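Local structure of major pepsin inhibitor PI-3 (Ascaris suum, 1F32) at residues N18-L30 with S80-Y92. The protein inhibits the aspartic protease pepsin as a secreted, disulfide-bonded proteinase inhibitor of the I33 family. Numbering follows the deposited sequence.
Sequences NQVFVANLPWTML and SVLGNKLFIDQKY
The two antiparallel sheets of the inhibitor meet where Leu25, Pro26 and Trp27, on the strand that follows a type I' turn at Val22-Leu25, pack against Leu82, Lys85 and Phe87 of a neighbouring hairpin. Leu25 lies over one face of the Phe87 ring, its CB 4.0 Å from the ring centroid in a CH-pi contact, while its CD2 branch meets Gln90 CG at 3.7 Å. Pro26 sits at the centre of an inverse gamma turn, and its O reaches the edge of the same ring in plane, 3.4 Å from Phe87 CE2. Strand 25-29, outermost in the three-stranded sheet, packs against the five-stranded sheet, with 145° between the N-to-C directions of the short segments 25-29 and 85-88. The Trp27 indole swings back to the hairpin because CG lies anti to the backbone N (chi1 -172°); CE3 touches Leu82 CD2 at 3.6 Å and CZ3 abuts Leu82 O at the ring edge. The extended Lys85 chain crosses one indole face: CD makes a CH-pi contact, and NZ stands 3.9 Å from the six-membered ring centroid, a cation-pi contact. The same ammonium gives a weak hydrogen bond to Trp27 O (3.2 Å from NZ). Met73 of strand 72-76 touches both Leu25 and Leu82.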
ATOM      1  N   ASN A  18       1.524 -16.262   5.882  1.00 15.96           N
ATOM      2  CA  ASN A  18       0.298 -16.144   5.082  1.00 16.60           C
ATOM      3  C   ASN A  18      -0.132 -14.711   4.818  1.00 17.14           C
ATOM      4  O   ASN A  18      -1.057 -14.478   4.037  1.00 15.47           O
ATOM      5  CB  ASN A  18      -0.889 -16.855   5.751  1.00 16.78           C
ATOM      6  CG  ASN A  18      -0.728 -18.358   5.793  1.00 18.84           C
ATOM      7  OD1 ASN A  18      -1.575 -19.075   6.346  1.00 21.13           O
ATOM      8  ND2 ASN A  18       0.350 -18.846   5.214  1.00 14.56           N
ATOM      9  N   GLN A  19       0.506 -13.759   5.486  1.00 15.67           N
ATOM     10  CA  GLN A  19       0.146 -12.360   5.308  1.00 17.58           C
ATOM     11  C   GLN A  19       0.858 -11.726   4.133  1.00 15.67           C
ATOM     12  O   GLN A  19       2.091 -11.664   4.111  1.00 17.32           O
ATOM     13  CB  GLN A  19       0.486 -11.560   6.575  1.00 16.67           C
ATOM     14  CG  GLN A  19       0.082 -10.104   6.508  1.00 18.97           C
ATOM     15  CD  GLN A  19      -1.420  -9.921   6.515  1.00 20.76           C
ATOM     16  OE1 GLN A  19      -2.097 -10.316   7.464  1.00 24.52           O
ATOM     17  NE2 GLN A  19      -1.950  -9.321   5.460  1.00 19.67           N
ATOM     18  N   VAL A  20       0.088 -11.257   3.154  1.00 14.58           N
ATOM     19  CA  VAL A  20       0.671 -10.573   2.021  1.00 13.52           C
ATOM     20  C   VAL A  20       0.898  -9.121   2.421  1.00 14.91           C
ATOM     21  O   VAL A  20      -0.002  -8.451   2.927  1.00 14.26           O
ATOM     22  CB  VAL A  20      -0.257 -10.583   0.773  1.00 11.38           C
ATOM     23  CG1 VAL A  20       0.464  -9.927  -0.408  1.00 13.97           C
ATOM     24  CG2 VAL A  20      -0.666 -12.027   0.418  1.00 12.90           C
ATOM     25  N   PHE A  21       2.117  -8.643   2.212  1.00 15.32           N
ATOM     26  CA  PHE A  21       2.467  -7.264   2.514  1.00 16.99           C
ATOM     27  C   PHE A  21       2.789  -6.530   1.221  1.00 17.48           C
ATOM     28  O   PHE A  21       3.552  -7.022   0.390  1.00 17.12           O
ATOM     29  CB  PHE A  21       3.686  -7.208   3.431  1.00 19.60           C
ATOM     30  CG  PHE A  21       3.382  -7.539   4.855  1.00 20.58           C
ATOM     31  CD1 PHE A  21       2.860  -6.571   5.708  1.00 20.10           C
ATOM     32  CD2 PHE A  21       3.625  -8.819   5.348  1.00 20.94           C
ATOM     33  CE1 PHE A  21       2.585  -6.872   7.040  1.00 21.39           C
ATOM     34  CE2 PHE A  21       3.354  -9.128   6.670  1.00 22.84           C
ATOM     35  CZ  PHE A  21       2.835  -8.153   7.518  1.00 21.22           C
ATOM     36  N   VAL A  22       2.169  -5.372   1.041  1.00 15.79           N
ATOM     37  CA  VAL A  22       2.426  -4.531  -0.122  1.00 16.07           C
ATOM     38  C   VAL A  22       2.784  -3.158   0.451  1.00 16.48           C
ATOM     39  O   VAL A  22       2.030  -2.599   1.258  1.00 17.43           O
ATOM     40  CB  VAL A  22       1.187  -4.421  -1.008  1.00 16.36           C
ATOM     41  CG1 VAL A  22       1.482  -3.561  -2.227  1.00 12.95           C
ATOM     42  CG2 VAL A  22       0.742  -5.820  -1.423  1.00 16.01           C
ATOM     43  N   ALA A  23       3.943  -2.633   0.056  1.00 17.16           N
ATOM     44  CA  ALA A  23       4.398  -1.341   0.559  1.00 18.46           C
ATOM     45  C   ALA A  23       4.402  -1.402   2.083  1.00 19.09           C
ATOM     46  O   ALA A  23       4.105  -0.415   2.760  1.00 19.72           O
ATOM     47  CB  ALA A  23       3.469  -0.231   0.073  1.00 19.32           C
ATOM     48  N   ASN A  24       4.730  -2.577   2.617  1.00 18.78           N
ATOM     49  CA  ASN A  24       4.787  -2.802   4.060  1.00 21.15           C
ATOM     50  C   ASN A  24       3.442  -2.785   4.766  1.00 19.96           C
ATOM     51  O   ASN A  24       3.384  -2.770   5.999  1.00 19.63           O
ATOM     52  CB  ASN A  24       5.708  -1.773   4.728  1.00 25.99           C
ATOM     53  CG  ASN A  24       7.166  -2.014   4.425  1.00 31.49           C
ATOM     54  OD1 ASN A  24       7.942  -1.066   4.254  1.00 35.87           O
ATOM     55  ND2 ASN A  24       7.562  -3.284   4.378  1.00 33.81           N
ATOM     56  N   LEU A  25       2.358  -2.792   3.998  1.00 14.96           N
ATOM     57  CA  LEU A  25       1.020  -2.793   4.583  1.00 16.07           C
ATOM     58  C   LEU A  25       0.380  -4.181   4.396  1.00 18.04           C
ATOM     59  O   LEU A  25       0.569  -4.822   3.357  1.00 19.69           O
ATOM     60  CB  LEU A  25       0.174  -1.696   3.922  1.00 15.01           C
ATOM     61  CG  LEU A  25       0.722  -0.285   4.179  1.00 16.61           C
ATOM     62  CD1 LEU A  25      -0.115   0.733   3.447  1.00 18.50           C
ATOM     63  CD2 LEU A  25       0.711   0.002   5.678  1.00 18.25           C
ATOM     64  N   PRO A  26      -0.373  -4.665   5.404  1.00 18.17           N
ATOM     65  CA  PRO A  26      -1.029  -5.979   5.332  1.00 17.03           C
ATOM     66  C   PRO A  26      -2.224  -5.952   4.379  1.00 18.01           C
ATOM     67  O   PRO A  26      -3.365  -5.729   4.778  1.00 13.92           O
ATOM     68  CB  PRO A  26      -1.424  -6.241   6.782  1.00 18.92           C
ATOM     69  CG  PRO A  26      -1.698  -4.866   7.301  1.00 18.70           C
ATOM     70  CD  PRO A  26      -0.564  -4.056   6.737  1.00 16.60           C
ATOM     71  N   TRP A  27      -1.929  -6.210   3.114  1.00 16.00           N
ATOM     72  CA  TRP A  27      -2.907  -6.175   2.036  1.00 15.98           C
ATOM     73  C   TRP A  27      -4.007  -7.236   2.106  1.00 14.89           C
ATOM     74  O   TRP A  27      -5.196  -6.908   2.090  1.00 16.45           O
ATOM     75  CB  TRP A  27      -2.151  -6.282   0.704  1.00 15.52           C
ATOM     76  CG  TRP A  27      -2.984  -6.074  -0.476  1.00 17.44           C
ATOM     77  CD1 TRP A  27      -3.323  -7.002  -1.419  1.00 18.42           C
ATOM     78  CD2 TRP A  27      -3.638  -4.864  -0.843  1.00 20.71           C
ATOM     79  NE1 TRP A  27      -4.157  -6.438  -2.358  1.00 20.83           N
ATOM     80  CE2 TRP A  27      -4.364  -5.122  -2.024  1.00 21.78           C
ATOM     81  CE3 TRP A  27      -3.684  -3.576  -0.283  1.00 19.75           C
ATOM     82  CZ2 TRP A  27      -5.131  -4.138  -2.661  1.00 21.92           C
ATOM     83  CZ3 TRP A  27      -4.443  -2.603  -0.915  1.00 20.93           C
ATOM     84  CH2 TRP A  27      -5.156  -2.890  -2.092  1.00 21.55           C
ATOM     85  N   THR A  28      -3.609  -8.500   2.153  1.00 15.91           N
ATOM     86  CA  THR A  28      -4.568  -9.590   2.214  1.00 15.03           C
ATOM     87  C   THR A  28      -3.863 -10.807   2.797  1.00 16.82           C
ATOM     88  O   THR A  28      -2.624 -10.839   2.893  1.00 16.24           O
ATOM     89  CB  THR A  28      -5.116  -9.931   0.805  1.00 16.88           C
ATOM     90  OG1 THR A  28      -6.269 -10.777   0.939  1.00 15.57           O
ATOM     91  CG2 THR A  28      -4.078 -10.676  -0.007  1.00 17.01           C
ATOM     92  N   MET A  29      -4.641 -11.802   3.217  1.00 17.25           N
ATOM     93  CA  MET A  29      -4.048 -12.996   3.790  1.00 16.79           C
ATOM     94  C   MET A  29      -4.437 -14.205   2.949  1.00 17.72           C
ATOM     95  O   MET A  29      -5.585 -14.343   2.525  1.00 17.04           O
ATOM     96  CB  MET A  29      -4.513 -13.164   5.240  1.00 20.39           C
ATOM     97  CG  MET A  29      -3.606 -14.015   6.084  1.00 25.45           C
ATOM     98  SD  MET A  29      -4.199 -14.137   7.788  1.00 29.59           S
ATOM     99  CE  MET A  29      -4.537 -15.727   7.852  1.00 23.28           C
ATOM    100  N   LEU A  30      -3.464 -15.070   2.704  1.00 15.55           N
ATOM    101  CA  LEU A  30      -3.662 -16.267   1.894  1.00 15.12           C
ATOM    102  C   LEU A  30      -4.299 -17.427   2.651  1.00 15.99           C
ATOM    103  O   LEU A  30      -4.040 -17.623   3.841  1.00 14.55           O
ATOM    104  CB  LEU A  30      -2.315 -16.710   1.322  1.00 15.44           C
ATOM    105  CG  LEU A  30      -1.562 -15.613   0.560  1.00 14.55           C
ATOM    106  CD1 LEU A  30      -0.314 -16.207  -0.040  1.00 16.31           C
ATOM    107  CD2 LEU A  30      -2.457 -15.009  -0.515  1.00 17.57           C
ATOM    108  N   SER A  80      -2.493   5.908   5.958  1.00 18.95           N
ATOM    109  CA  SER A  80      -2.197   5.731   4.540  1.00 19.49           C
ATOM    110  C   SER A  80      -3.332   5.032   3.800  1.00 18.61           C
ATOM    111  O   SER A  80      -4.095   4.247   4.375  1.00 16.99           O
ATOM    112  CB  SER A  80      -0.921   4.891   4.343  1.00 22.05           C
ATOM    113  OG  SER A  80       0.227   5.502   4.910  1.00 22.02           O
ATOM    114  N   VAL A  81      -3.430   5.331   2.513  1.00 19.16           N
ATOM    115  CA  VAL A  81      -4.413   4.710   1.641  1.00 17.19           C
ATOM    116  C   VAL A  81      -3.598   4.008   0.555  1.00 16.02           C
ATOM    117  O   VAL A  81      -2.702   4.598  -0.052  1.00 16.66           O
ATOM    118  CB  VAL A  81      -5.333   5.757   0.972  1.00 16.58           C
ATOM    119  CG1 VAL A  81      -6.316   5.058   0.028  1.00 19.21           C
ATOM    120  CG2 VAL A  81      -6.076   6.550   2.027  1.00 17.49           C
ATOM    121  N   LEU A  82      -3.894   2.736   0.329  1.00 16.56           N
ATOM    122  CA  LEU A  82      -3.209   1.971  -0.700  1.00 18.86           C
ATOM    123  C   LEU A  82      -4.340   1.339  -1.493  1.00 20.03           C
ATOM    124  O   LEU A  82      -5.184   0.622  -0.935  1.00 20.05           O
ATOM    125  CB  LEU A  82      -2.319   0.896  -0.080  1.00 17.88           C
ATOM    126  CG  LEU A  82      -1.597  -0.020  -1.074  1.00 16.66           C
ATOM    127  CD1 LEU A  82      -0.556   0.766  -1.839  1.00 19.58           C
ATOM    128  CD2 LEU A  82      -0.940  -1.173  -0.310  1.00 19.99           C
ATOM    129  N   GLY A  83      -4.360   1.612  -2.791  1.00 21.87           N
ATOM    130  CA  GLY A  83      -5.424   1.097  -3.621  1.00 24.87           C
ATOM    131  C   GLY A  83      -6.658   1.771  -3.066  1.00 27.55           C
ATOM    132  O   GLY A  83      -6.708   2.989  -2.910  1.00 31.07           O
ATOM    133  N   ASN A  84      -7.674   0.999  -2.754  1.00 28.28           N
ATOM    134  CA  ASN A  84      -8.841   1.638  -2.200  1.00 27.15           C
ATOM    135  C   ASN A  84      -9.054   1.094  -0.802  1.00 22.78           C
ATOM    136  O   ASN A  84     -10.174   0.819  -0.402  1.00 22.27           O
ATOM    137  CB  ASN A  84     -10.054   1.404  -3.109  1.00 31.32           C
ATOM    138  CG  ASN A  84      -9.867   2.024  -4.488  1.00 36.01           C
ATOM    139  OD1 ASN A  84      -9.467   3.186  -4.612  1.00 36.80           O
ATOM    140  ND2 ASN A  84     -10.154   1.247  -5.533  1.00 40.09           N
ATOM    141  N   LYS A  85      -7.948   0.946  -0.068  1.00 19.80           N
ATOM    142  CA  LYS A  85      -7.993   0.424   1.299  1.00 18.34           C
ATOM    143  C   LYS A  85      -7.299   1.386   2.260  1.00 16.30           C
ATOM    144  O   LYS A  85      -6.274   1.969   1.932  1.00 14.28           O
ATOM    145  CB  LYS A  85      -7.341  -0.959   1.360  1.00 18.27           C
ATOM    146  CG  LYS A  85      -8.055  -2.031   0.502  1.00 21.39           C
ATOM    147  CD  LYS A  85      -7.392  -3.406   0.669  1.00 24.27           C
ATOM    148  CE  LYS A  85      -7.954  -4.476  -0.275  1.00 27.57           C
ATOM    149  NZ  LYS A  85      -7.385  -5.861   0.018  1.00 27.22           N
ATOM    150  N   LEU A  86      -7.869   1.534   3.455  1.00 15.85           N
ATOM    151  CA  LEU A  86      -7.347   2.436   4.483  1.00 16.25           C
ATOM    152  C   LEU A  86      -6.587   1.688   5.574  1.00 16.67           C
ATOM    153  O   LEU A  86      -7.046   0.642   6.054  1.00 17.06           O
ATOM    154  CB  LEU A  86      -8.510   3.212   5.130  1.00 18.81           C
ATOM    155  CG  LEU A  86      -8.200   3.963   6.435  1.00 18.72           C
ATOM    156  CD1 LEU A  86      -7.220   5.083   6.137  1.00 18.31           C
ATOM    157  CD2 LEU A  86      -9.493   4.539   7.050  1.00 16.68           C
ATOM    158  N   PHE A  87      -5.429   2.232   5.954  1.00 15.58           N
ATOM    159  CA  PHE A  87      -4.583   1.649   6.994  1.00 17.39           C
ATOM    160  C   PHE A  87      -4.175   2.697   8.027  1.00 18.95           C
ATOM    161  O   PHE A  87      -3.720   3.783   7.667  1.00 18.25           O
ATOM    162  CB  PHE A  87      -3.298   1.072   6.395  1.00 17.78           C
ATOM    163  CG  PHE A  87      -3.528   0.017   5.351  1.00 16.97           C
ATOM    164  CD1 PHE A  87      -3.863   0.366   4.038  1.00 16.59           C
ATOM    165  CD2 PHE A  87      -3.451  -1.329   5.690  1.00 18.26           C
ATOM    166  CE1 PHE A  87      -4.125  -0.623   3.086  1.00 17.03           C
ATOM    167  CE2 PHE A  87      -3.711  -2.330   4.742  1.00 19.31           C
ATOM    168  CZ  PHE A  87      -4.051  -1.979   3.443  1.00 17.30           C
ATOM    169  N   ILE A  88      -4.322   2.353   9.305  1.00 20.07           N
ATOM    170  CA  ILE A  88      -3.906   3.237  10.397  1.00 21.16           C
ATOM    171  C   ILE A  88      -2.953   2.409  11.277  1.00 24.46           C
ATOM    172  O   ILE A  88      -3.265   1.270  11.640  1.00 25.64           O
ATOM    173  CB  ILE A  88      -5.123   3.733  11.190  1.00 22.07           C
ATOM    174  CG1 ILE A  88      -5.941   4.687  10.309  1.00 22.84           C
ATOM    175  CG2 ILE A  88      -4.668   4.414  12.483  1.00 22.25           C
ATOM    176  CD1 ILE A  88      -7.288   5.092  10.895  1.00 20.17           C
ATOM    177  N   ASP A  89      -1.779   2.959  11.586  1.00 25.17           N
ATOM    178  CA  ASP A  89      -0.788   2.234  12.381  1.00 28.05           C
ATOM    179  C   ASP A  89      -0.472   0.889  11.714  1.00 27.73           C
ATOM    180  O   ASP A  89      -0.328  -0.138  12.384  1.00 27.52           O
ATOM    181  CB  ASP A  89      -1.300   1.986  13.801  1.00 32.21           C
ATOM    182  CG  ASP A  89      -1.206   3.218  14.675  1.00 37.10           C
ATOM    183  OD1 ASP A  89      -0.098   3.787  14.767  1.00 38.35           O
ATOM    184  OD2 ASP A  89      -2.234   3.611  15.274  1.00 41.39           O
ATOM    185  N   GLN A  90      -0.377   0.916  10.387  1.00 26.57           N
ATOM    186  CA  GLN A  90      -0.091  -0.266   9.580  1.00 26.14           C
ATOM    187  C   GLN A  90      -1.083  -1.407   9.710  1.00 25.03           C
ATOM    188  O   GLN A  90      -0.717  -2.573   9.545  1.00 24.17           O
ATOM    189  CB  GLN A  90       1.314  -0.793   9.872  1.00 29.67           C
ATOM    190  CG  GLN A  90       2.388  -0.215   8.972  1.00 34.99           C
ATOM    191  CD  GLN A  90       2.953   1.084   9.486  1.00 39.06           C
ATOM    192  OE1 GLN A  90       2.274   2.113   9.507  1.00 42.09           O
ATOM    193  NE2 GLN A  90       4.212   1.047   9.914  1.00 40.01           N
ATOM    194  N   LYS A  91      -2.343  -1.070   9.982  1.00 23.36           N
ATOM    195  CA  LYS A  91      -3.397  -2.070  10.126  1.00 21.89           C
ATOM    196  C   LYS A  91      -4.601  -1.709   9.259  1.00 20.27           C
ATOM    197  O   LYS A  91      -5.032  -0.560   9.233  1.00 19.22           O
ATOM    198  CB  LYS A  91      -3.846  -2.164  11.579  1.00 23.41           C
ATOM    199  CG  LYS A  91      -2.749  -2.572  12.536  1.00 27.55           C
ATOM    200  CD  LYS A  91      -3.202  -2.311  13.958  1.00 29.48           C
ATOM    201  CE  LYS A  91      -2.119  -2.640  14.971  1.00 32.93           C
ATOM    202  NZ  LYS A  91      -2.614  -2.313  16.344  1.00 32.38           N
ATOM    203  N   TYR A  92      -5.138  -2.692   8.548  1.00 18.80           N
ATOM    204  CA  TYR A  92      -6.298  -2.448   7.692  1.00 19.25           C
ATOM    205  C   TYR A  92      -7.479  -1.979   8.523  1.00 20.44           C
ATOM    206  O   TYR A  92      -7.775  -2.568   9.559  1.00 20.50           O
ATOM    207  CB  TYR A  92      -6.692  -3.733   6.961  1.00 16.46           C
ATOM    208  CG  TYR A  92      -7.997  -3.642   6.195  1.00 19.49           C
ATOM    209  CD1 TYR A  92      -8.076  -2.959   4.975  1.00 18.68           C
ATOM    210  CD2 TYR A  92      -9.145  -4.283   6.668  1.00 20.44           C
ATOM    211  CE1 TYR A  92      -9.270  -2.932   4.248  1.00 20.22           C
ATOM    212  CE2 TYR A  92     -10.335  -4.261   5.950  1.00 21.46           C
ATOM    213  CZ  TYR A  92     -10.393  -3.589   4.744  1.00 20.93           C
ATOM    214  OH  TYR A  92     -11.564  -3.598   4.025  1.00 20.40           O
TER